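Local coordinates for protein Pcdhgc3 (Mus musculus, PDB 4ZI8) that probably acts as a calcium-dependent cell-adhesion protein that may help establish and maintain specific neuronal connections in the brain, at residues Val243-Val256 against Thr291-Glu303. Sequence-based numbering, arbitrary orientation.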
ATOM      1  N   VAL B 243       4.301  51.424  -8.380  1.00 30.84           N
ATOM      2  CA  VAL B 243       3.095  51.614  -9.149  1.00 30.88           C
ATOM      3  C   VAL B 243       2.641  53.068  -8.991  1.00 32.49           C
ATOM      4  O   VAL B 243       2.580  53.573  -7.854  1.00 30.46           O
ATOM      5  CB  VAL B 243       1.981  50.639  -8.682  1.00 28.74           C
ATOM      6  CG1 VAL B 243       0.781  50.745  -9.587  1.00 25.32           C
ATOM      7  CG2 VAL B 243       2.485  49.209  -8.697  1.00 31.01           C
ATOM      8  N   ARG B 244       2.352  53.740 -10.108  1.00 33.24           N
ATOM      9  CA  ARG B 244       1.812  55.106 -10.075  1.00 34.87           C
ATOM     10  C   ARG B 244       0.470  55.106  -9.371  1.00 34.56           C
ATOM     11  O   ARG B 244      -0.331  54.174  -9.565  1.00 28.43           O
ATOM     12  CB  ARG B 244       1.632  55.674 -11.477  1.00 41.65           C
ATOM     13  CG  ARG B 244       2.841  55.568 -12.369  1.00 56.18           C
ATOM     14  CD  ARG B 244       2.523  56.097 -13.767  1.00 67.66           C
ATOM     15  NE  ARG B 244       1.883  57.406 -13.689  1.00 71.40           N
ATOM     16  CZ  ARG B 244       2.541  58.550 -13.544  1.00 70.97           C
ATOM     17  NH1 ARG B 244       3.863  58.546 -13.471  1.00 69.04           N
ATOM     18  NH2 ARG B 244       1.874  59.695 -13.473  1.00 73.13           N
ATOM     19  N   GLU B 245       0.183  56.140  -8.577  1.00 32.85           N
ATOM     20  CA  GLU B 245      -1.057  56.095  -7.784  1.00 33.01           C
ATOM     21  C   GLU B 245      -2.302  56.145  -8.673  1.00 28.79           C
ATOM     22  O   GLU B 245      -3.383  55.725  -8.254  1.00 29.81           O
ATOM     23  CB  GLU B 245      -1.108  57.223  -6.720  1.00 34.13           C
ATOM     24  CG  GLU B 245      -1.253  58.593  -7.246  1.00 33.48           C
ATOM     25  CD  GLU B 245      -1.539  59.621  -6.149  1.00 34.17           C
ATOM     26  OE1 GLU B 245      -1.047  60.746  -6.325  1.00 34.56           O
ATOM     27  OE2 GLU B 245      -2.251  59.334  -5.141  1.00 27.61           O
ATOM     28  N   ASP B 246      -2.164  56.620  -9.904  1.00 30.52           N
ATOM     29  CA  ASP B 246      -3.330  56.661 -10.775  1.00 32.85           C
ATOM     30  C   ASP B 246      -3.440  55.393 -11.642  1.00 33.91           C
ATOM     31  O   ASP B 246      -4.234  55.346 -12.581  1.00 34.36           O
ATOM     32  CB  ASP B 246      -3.322  57.937 -11.637  1.00 36.43           C
ATOM     33  CG  ASP B 246      -2.180  57.971 -12.633  1.00 47.01           C
ATOM     34  OD1 ASP B 246      -1.280  57.111 -12.530  1.00 51.70           O
ATOM     35  OD2 ASP B 246      -2.182  58.865 -13.517  1.00 53.19           O
ATOM     36  N   ALA B 247      -2.662  54.363 -11.313  1.00 35.13           N
ATOM     37  CA  ALA B 247      -2.749  53.084 -12.024  1.00 35.84           C
ATOM     38  C   ALA B 247      -4.171  52.542 -11.953  1.00 33.62           C
ATOM     39  O   ALA B 247      -4.746  52.435 -10.868  1.00 31.85           O
ATOM     40  CB  ALA B 247      -1.761  52.056 -11.438  1.00 29.26           C
ATOM     41  N   PRO B 248      -4.748  52.220 -13.116  1.00 33.33           N
ATOM     42  CA  PRO B 248      -6.130  51.759 -13.221  1.00 34.34           C
ATOM     43  C   PRO B 248      -6.228  50.284 -12.887  1.00 37.33           C
ATOM     44  O   PRO B 248      -5.192  49.604 -12.810  1.00 33.79           O
ATOM     45  CB  PRO B 248      -6.464  52.020 -14.690  1.00 40.95           C
ATOM     46  CG  PRO B 248      -5.157  51.829 -15.385  1.00 40.87           C
ATOM     47  CD  PRO B 248      -4.118  52.373 -14.441  1.00 36.26           C
ATOM     48  N   PRO B 249      -7.455  49.787 -12.674  1.00 37.49           N
ATOM     49  CA  PRO B 249      -7.633  48.360 -12.434  1.00 38.56           C
ATOM     50  C   PRO B 249      -7.082  47.557 -13.587  1.00 37.13           C
ATOM     51  O   PRO B 249      -7.194  47.991 -14.734  1.00 39.32           O
ATOM     52  CB  PRO B 249      -9.148  48.200 -12.330  1.00 40.33           C
ATOM     53  CG  PRO B 249      -9.621  49.522 -11.883  1.00 38.45           C
ATOM     54  CD  PRO B 249      -8.722  50.522 -12.566  1.00 39.04           C
ATOM     55  N   GLY B 250      -6.471  46.420 -13.282  1.00 31.89           N
ATOM     56  CA  GLY B 250      -5.916  45.573 -14.310  1.00 32.70           C
ATOM     57  C   GLY B 250      -4.425  45.774 -14.469  1.00 36.44           C
ATOM     58  O   GLY B 250      -3.732  44.932 -15.073  1.00 37.44           O
ATOM     59  N   THR B 251      -3.919  46.881 -13.931  1.00 31.86           N
ATOM     60  CA  THR B 251      -2.485  47.155 -14.030  1.00 34.85           C
ATOM     61  C   THR B 251      -1.684  46.012 -13.412  1.00 33.12           C
ATOM     62  O   THR B 251      -1.929  45.636 -12.275  1.00 30.80           O
ATOM     63  CB  THR B 251      -2.101  48.478 -13.347  1.00 32.30           C
ATOM     64  OG1 THR B 251      -2.753  49.558 -14.023  1.00 34.06           O
ATOM     65  CG2 THR B 251      -0.610  48.693 -13.439  1.00 33.85           C
ATOM     66  N   ARG B 252      -0.749  45.449 -14.174  1.00 34.37           N
ATOM     67  CA  ARG B 252       0.110  44.378 -13.678  0.50 33.62           C
ATOM     68  C   ARG B 252       1.068  44.932 -12.642  1.00 36.08           C
ATOM     69  O   ARG B 252       1.769  45.916 -12.904  1.00 37.55           O
ATOM     70  CB  ARG B 252       0.880  43.736 -14.830  0.50 35.44           C
ATOM     71  CG  ARG B 252       2.074  42.898 -14.410  0.50 31.65           C
ATOM     72  CD  ARG B 252       2.561  42.086 -15.589  0.50 33.67           C
ATOM     73  NE  ARG B 252       3.751  41.308 -15.272  0.50 33.95           N
ATOM     74  CZ  ARG B 252       4.164  40.272 -15.982  0.50 34.45           C
ATOM     75  NH1 ARG B 252       3.469  39.883 -17.040  0.50 36.65           N
ATOM     76  NH2 ARG B 252       5.261  39.626 -15.637  0.50 35.89           N
ATOM     77  N   VAL B 253       1.083  44.326 -11.458  1.00 35.72           N
ATOM     78  CA  VAL B 253       1.963  44.755 -10.373  1.00 33.39           C
ATOM     79  C   VAL B 253       3.205  43.868 -10.307  1.00 32.37           C
ATOM     80  O   VAL B 253       4.331  44.341 -10.270  1.00 34.58           O
ATOM     81  CB  VAL B 253       1.241  44.720  -9.026  1.00 30.96           C
ATOM     82  CG1 VAL B 253       2.189  45.103  -7.899  1.00 28.01           C
ATOM     83  CG2 VAL B 253       0.082  45.651  -9.047  1.00 32.02           C
ATOM     84  N   ALA B 254       2.990  42.567 -10.304  1.00 32.80           N
ATOM     85  CA  ALA B 254       4.087  41.628 -10.173  1.00 33.35           C
ATOM     86  C   ALA B 254       3.608  40.266 -10.641  1.00 31.61           C
ATOM     87  O   ALA B 254       2.399  40.029 -10.690  1.00 31.49           O
ATOM     88  CB  ALA B 254       4.585  41.558  -8.719  1.00 29.49           C
ATOM     89  N   GLN B 255       4.535  39.395 -11.020  1.00 30.11           N
ATOM     90  CA  GLN B 255       4.199  37.975 -11.146  1.00 28.33           C
ATOM     91  C   GLN B 255       5.104  37.133 -10.234  1.00 30.66           C
ATOM     92  O   GLN B 255       6.330  37.135 -10.377  1.00 31.59           O
ATOM     93  CB  GLN B 255       4.311  37.501 -12.592  1.00 28.96           C
ATOM     94  CG  GLN B 255       3.893  36.048 -12.787  1.00 30.32           C
ATOM     95  CD  GLN B 255       3.882  35.632 -14.241  1.00 39.63           C
ATOM     96  OE1 GLN B 255       4.609  36.191 -15.068  1.00 47.45           O
ATOM     97  NE2 GLN B 255       3.042  34.663 -14.568  1.00 36.35           N
ATOM     98  N   VAL B 256       4.506  36.416  -9.286  1.00 28.86           N
ATOM     99  CA  VAL B 256       5.300  35.582  -8.405  1.00 28.86           C
ATOM    100  C   VAL B 256       5.359  34.157  -8.973  1.00 30.40           C
ATOM    101  O   VAL B 256       4.480  33.739  -9.738  1.00 26.93           O
ATOM    102  CB  VAL B 256       4.745  35.582  -6.986  1.00 26.80           C
ATOM    103  CG1 VAL B 256       4.621  37.043  -6.473  1.00 26.77           C
ATOM    104  CG2 VAL B 256       3.383  34.884  -6.947  1.00 26.45           C
ATOM    105  N   THR B 291      -1.598  31.787 -12.462  1.00 31.57           N
ATOM    106  CA  THR B 291      -0.419  32.405 -13.037  1.00 32.81           C
ATOM    107  C   THR B 291       0.422  33.161 -12.039  1.00 29.92           C
ATOM    108  O   THR B 291       1.563  33.498 -12.348  1.00 35.93           O
ATOM    109  CB  THR B 291      -0.774  33.375 -14.139  1.00 36.03           C
ATOM    110  OG1 THR B 291      -1.474  34.475 -13.564  1.00 30.58           O
ATOM    111  CG2 THR B 291      -1.631  32.701 -15.188  1.00 39.85           C
ATOM    112  N   GLY B 292      -0.119  33.444 -10.859  1.00 24.32           N
ATOM    113  CA  GLY B 292       0.619  34.218  -9.874  1.00 25.56           C
ATOM    114  C   GLY B 292       0.764  35.697 -10.224  1.00 29.01           C
ATOM    115  O   GLY B 292       1.544  36.438  -9.618  1.00 28.14           O
ATOM    116  N   VAL B 293      -0.005  36.149 -11.202  1.00 31.18           N
ATOM    117  CA  VAL B 293       0.003  37.560 -11.556  1.00 30.44           C
ATOM    118  C   VAL B 293      -0.850  38.396 -10.595  1.00 28.37           C
ATOM    119  O   VAL B 293      -2.044  38.153 -10.408  1.00 26.99           O
ATOM    120  CB  VAL B 293      -0.471  37.749 -13.007  1.00 31.25           C
ATOM    121  CG1 VAL B 293      -0.629  39.246 -13.330  1.00 29.37           C
ATOM    122  CG2 VAL B 293       0.525  37.094 -13.962  1.00 28.77           C
ATOM    123  N   LEU B 294      -0.201  39.369  -9.958  1.00 27.66           N
ATOM    124  CA  LEU B 294      -0.849  40.310  -9.065  1.00 25.74           C
ATOM    125  C   LEU B 294      -1.160  41.593  -9.828  1.00 29.50           C
ATOM    126  O   LEU B 294      -0.268  42.153 -10.495  1.00 27.82           O
ATOM    127  CB  LEU B 294       0.054  40.603  -7.874  1.00 25.24           C
ATOM    128  CG  LEU B 294      -0.431  41.578  -6.807  1.00 28.19           C
ATOM    129  CD1 LEU B 294      -1.482  40.935  -5.914  1.00 27.96           C
ATOM    130  CD2 LEU B 294       0.772  42.077  -5.999  1.00 32.22           C
ATOM    131  N   THR B 295      -2.416  42.036  -9.762  1.00 26.71           N
ATOM    132  CA  THR B 295      -2.858  43.232 -10.480  1.00 28.50           C
ATOM    133  C   THR B 295      -3.507  44.240  -9.517  1.00 30.52           C
ATOM    134  O   THR B 295      -3.926  43.887  -8.408  1.00 26.41           O
ATOM    135  CB  THR B 295      -3.885  42.911 -11.595  1.00 27.27           C
ATOM    136  OG1 THR B 295      -4.905  42.052 -11.083  1.00 30.83           O
ATOM    137  CG2 THR B 295      -3.245  42.229 -12.792  1.00 28.25           C
ATOM    138  N   ILE B 296      -3.618  45.488  -9.957  1.00 28.60           N
ATOM    139  CA  ILE B 296      -4.401  46.479  -9.230  1.00 26.03           C
ATOM    140  C   ILE B 296      -5.857  46.170  -9.410  1.00 27.02           C
ATOM    141  O   ILE B 296      -6.313  45.884 -10.522  1.00 31.87           O
ATOM    142  CB  ILE B 296      -4.105  47.892  -9.717  1.00 26.86           C
ATOM    143  CG1 ILE B 296      -2.642  48.210  -9.437  1.00 28.75           C
ATOM    144  CG2 ILE B 296      -5.047  48.923  -9.041  1.00 24.63           C
ATOM    145  CD1 ILE B 296      -2.318  48.243  -7.936  1.00 26.09           C
ATOM    146  N   LYS B 297      -6.592  46.213  -8.317  1.00 25.89           N
ATOM    147  CA  LYS B 297      -8.028  46.007  -8.372  1.00 28.21           C
ATOM    148  C   LYS B 297      -8.779  47.263  -7.935  1.00 30.13           C
ATOM    149  O   LYS B 297      -9.733  47.680  -8.586  1.00 31.51           O
ATOM    150  CB  LYS B 297      -8.414  44.817  -7.488  1.00 26.78           C
ATOM    151  CG  LYS B 297      -9.900  44.533  -7.431  1.00 31.93           C
ATOM    152  CD  LYS B 297     -10.185  43.300  -6.576  1.00 31.28           C
ATOM    153  CE  LYS B 297     -11.626  43.288  -6.078  1.00 36.94           C
ATOM    154  NZ  LYS B 297     -11.892  42.161  -5.127  1.00 39.69           N
ATOM    155  N   GLY B 298      -8.356  47.859  -6.821  1.00 28.69           N
ATOM    156  CA  GLY B 298      -9.019  49.043  -6.294  1.00 28.20           C
ATOM    157  C   GLY B 298      -8.318  50.307  -6.752  1.00 31.62           C
ATOM    158  O   GLY B 298      -7.771  50.356  -7.851  1.00 34.04           O
ATOM    159  N   ARG B 299      -8.345  51.355  -5.932  1.00 34.10           N
ATOM    160  CA  ARG B 299      -7.657  52.590  -6.294  1.00 32.03           C
ATOM    161  C   ARG B 299      -6.552  52.901  -5.301  1.00 29.74           C
ATOM    162  O   ARG B 299      -6.804  53.065  -4.119  1.00 32.29           O
ATOM    163  CB  ARG B 299      -8.628  53.768  -6.362  1.00 38.87           C
ATOM    164  CG  ARG B 299      -7.944  55.061  -6.786  1.00 45.43           C
ATOM    165  CD  ARG B 299      -8.890  56.250  -6.736  1.00 58.41           C
ATOM    166  NE  ARG B 299      -9.236  56.657  -5.371  1.00 68.05           N
ATOM    167  CZ  ARG B 299      -8.490  57.456  -4.604  1.00 70.49           C
ATOM    168  NH1 ARG B 299      -7.334  57.930  -5.054  1.00 70.50           N
ATOM    169  NH2 ARG B 299      -8.894  57.777  -3.379  1.00 69.21           N
ATOM    170  N   LEU B 300      -5.322  52.976  -5.784  1.00 30.27           N
ATOM    171  CA  LEU B 300      -4.215  53.399  -4.938  1.00 28.90           C
ATOM    172  C   LEU B 300      -4.369  54.871  -4.596  1.00 31.87           C
ATOM    173  O   LEU B 300      -5.033  55.615  -5.306  1.00 34.04           O
ATOM    174  CB  LEU B 300      -2.879  53.164  -5.629  1.00 31.45           C
ATOM    175  CG  LEU B 300      -2.548  51.717  -6.023  1.00 30.34           C
ATOM    176  CD1 LEU B 300      -1.231  51.690  -6.741  1.00 29.90           C
ATOM    177  CD2 LEU B 300      -2.480  50.834  -4.805  1.00 31.07           C
ATOM    178  N   ASP B 301      -3.762  55.280  -3.494  1.00 29.23           N
ATOM    179  CA  ASP B 301      -3.726  56.687  -3.148  1.00 31.08           C
ATOM    180  C   ASP B 301      -2.454  56.979  -2.375  1.00 30.91           C
ATOM    181  O   ASP B 301      -2.248  56.443  -1.277  1.00 30.86           O
ATOM    182  CB  ASP B 301      -4.941  57.078  -2.330  1.00 26.47           C
ATOM    183  CG  ASP B 301      -5.021  58.574  -2.112  1.00 27.66           C
ATOM    184  OD1 ASP B 301      -4.113  59.126  -1.476  1.00 28.39           O
ATOM    185  OD2 ASP B 301      -5.988  59.194  -2.583  1.00 29.89           O
ATOM    186  N   PHE B 302      -1.598  57.813  -2.957  1.00 28.85           N
ATOM    187  CA  PHE B 302      -0.269  58.046  -2.410  1.00 30.01           C
ATOM    188  C   PHE B 302      -0.346  58.757  -1.056  1.00 31.40           C
ATOM    189  O   PHE B 302       0.443  58.485  -0.159  1.00 32.30           O
ATOM    190  CB  PHE B 302       0.575  58.841  -3.419  1.00 30.52           C
ATOM    191  CG  PHE B 302       1.925  59.288  -2.895  1.00 36.62           C
ATOM    192  CD1 PHE B 302       3.025  58.432  -2.920  1.00 33.86           C
ATOM    193  CD2 PHE B 302       2.101  60.586  -2.415  1.00 37.91           C
ATOM    194  CE1 PHE B 302       4.256  58.852  -2.459  1.00 33.17           C
ATOM    195  CE2 PHE B 302       3.341  61.006  -1.947  1.00 40.37           C
ATOM    196  CZ  PHE B 302       4.414  60.143  -1.978  1.00 39.59           C
ATOM    197  N   GLU B 303      -1.309  59.650  -0.896  1.00 32.30           N
ATOM    198  CA  GLU B 303      -1.421  60.371   0.368  1.00 37.71           C
ATOM    199  C   GLU B 303      -2.018  59.469   1.457  1.00 38.36           C
ATOM    200  O   GLU B 303      -1.714  59.630   2.631  1.00 39.02           O
ATOM    201  CB  GLU B 303      -2.235  61.666   0.187  1.00 35.09           C
ATOM    202  CG  GLU B 303      -1.644  62.603  -0.883  1.00 33.23           C
ATOM    203  CD  GLU B 303      -1.993  62.201  -2.326  1.00 32.90           C
ATOM    204  OE1 GLU B 303      -3.170  61.873  -2.582  1.00 33.45           O
ATOM    205  OE2 GLU B 303      -1.101  62.215  -3.206  1.00 30.65           O
TER
HETATM  206  O   HOH W   1      -4.712  53.351  -8.407  1.00 32.01           O
HETATM  207  O   HOH W   2      -5.809  57.584  -7.654  1.00 39.02           O
HETATM  208  O   HOH W   3      -7.197  51.944 -10.018  1.00 41.23           O
HETATM  209  O   HOH W   4       4.169  32.466 -11.949  1.00 28.49           O
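Val243 lays CG1 on Leu300 CD1 at 3.6 Å, the two side chains crossing at about a right angle; Val243 also rests on Val330 and Leu300 on His308. Glu245 sets CG between its backbone N and carbonyl carbon (chi1 69°) and runs extended to Phe302, whose backbone N gives OE2 a nearly straight 2.7 Å bond (172°) from above the carboxylate plane. Glu303 and Asp334 crowd this carboxylate, Glu303 OE2 lying 3.4 Å from Glu245 OE1, which is likely to raise the proton affinity of these three acids while no calcium is bound; nearby Asp301 is held by Arg299 and the backbone N of Asp304. With an alanine here in place of Glu245 the carboxylate is gone, and the Phe302 N-H would probably be left without this acceptor and two calcium sites short of a ligand. Where the backbones part, one water joins Glu245 O and Ala247 O to Leu300 N. Beyond it a type II turn, Pro248 to Thr251, is tied by the Thr251 hydroxyl, which donates to Pro248 O at 2.7 Å; Gly250 N then bonds Ile296 O. With CG1 anti to the backbone N (chi1 177°), Val253 sets CG1 against Leu294 CD2 and CG2 against Ile296 CD1 (3.7 Å). The N-H groups of Val253 and Ala254 both reach Leu294 O, at 2.7 and 3.3 Å respectively, forming a classic beta bulge. Gln255 stretches alongside Val293 CG2, and its NE2 bonds Thr291 O at 2.9 Å with that oxygen in the amide plane. Val256 N closes the ladder on Gly292 O. The bulged antiparallel pair belongs to one sheet of the third cadherin domain's Greek-key sandwich, while Glu245, Asp301 and Glu303 belong to calcium sites at its C-terminal end, left without calcium in this three-domain fragment.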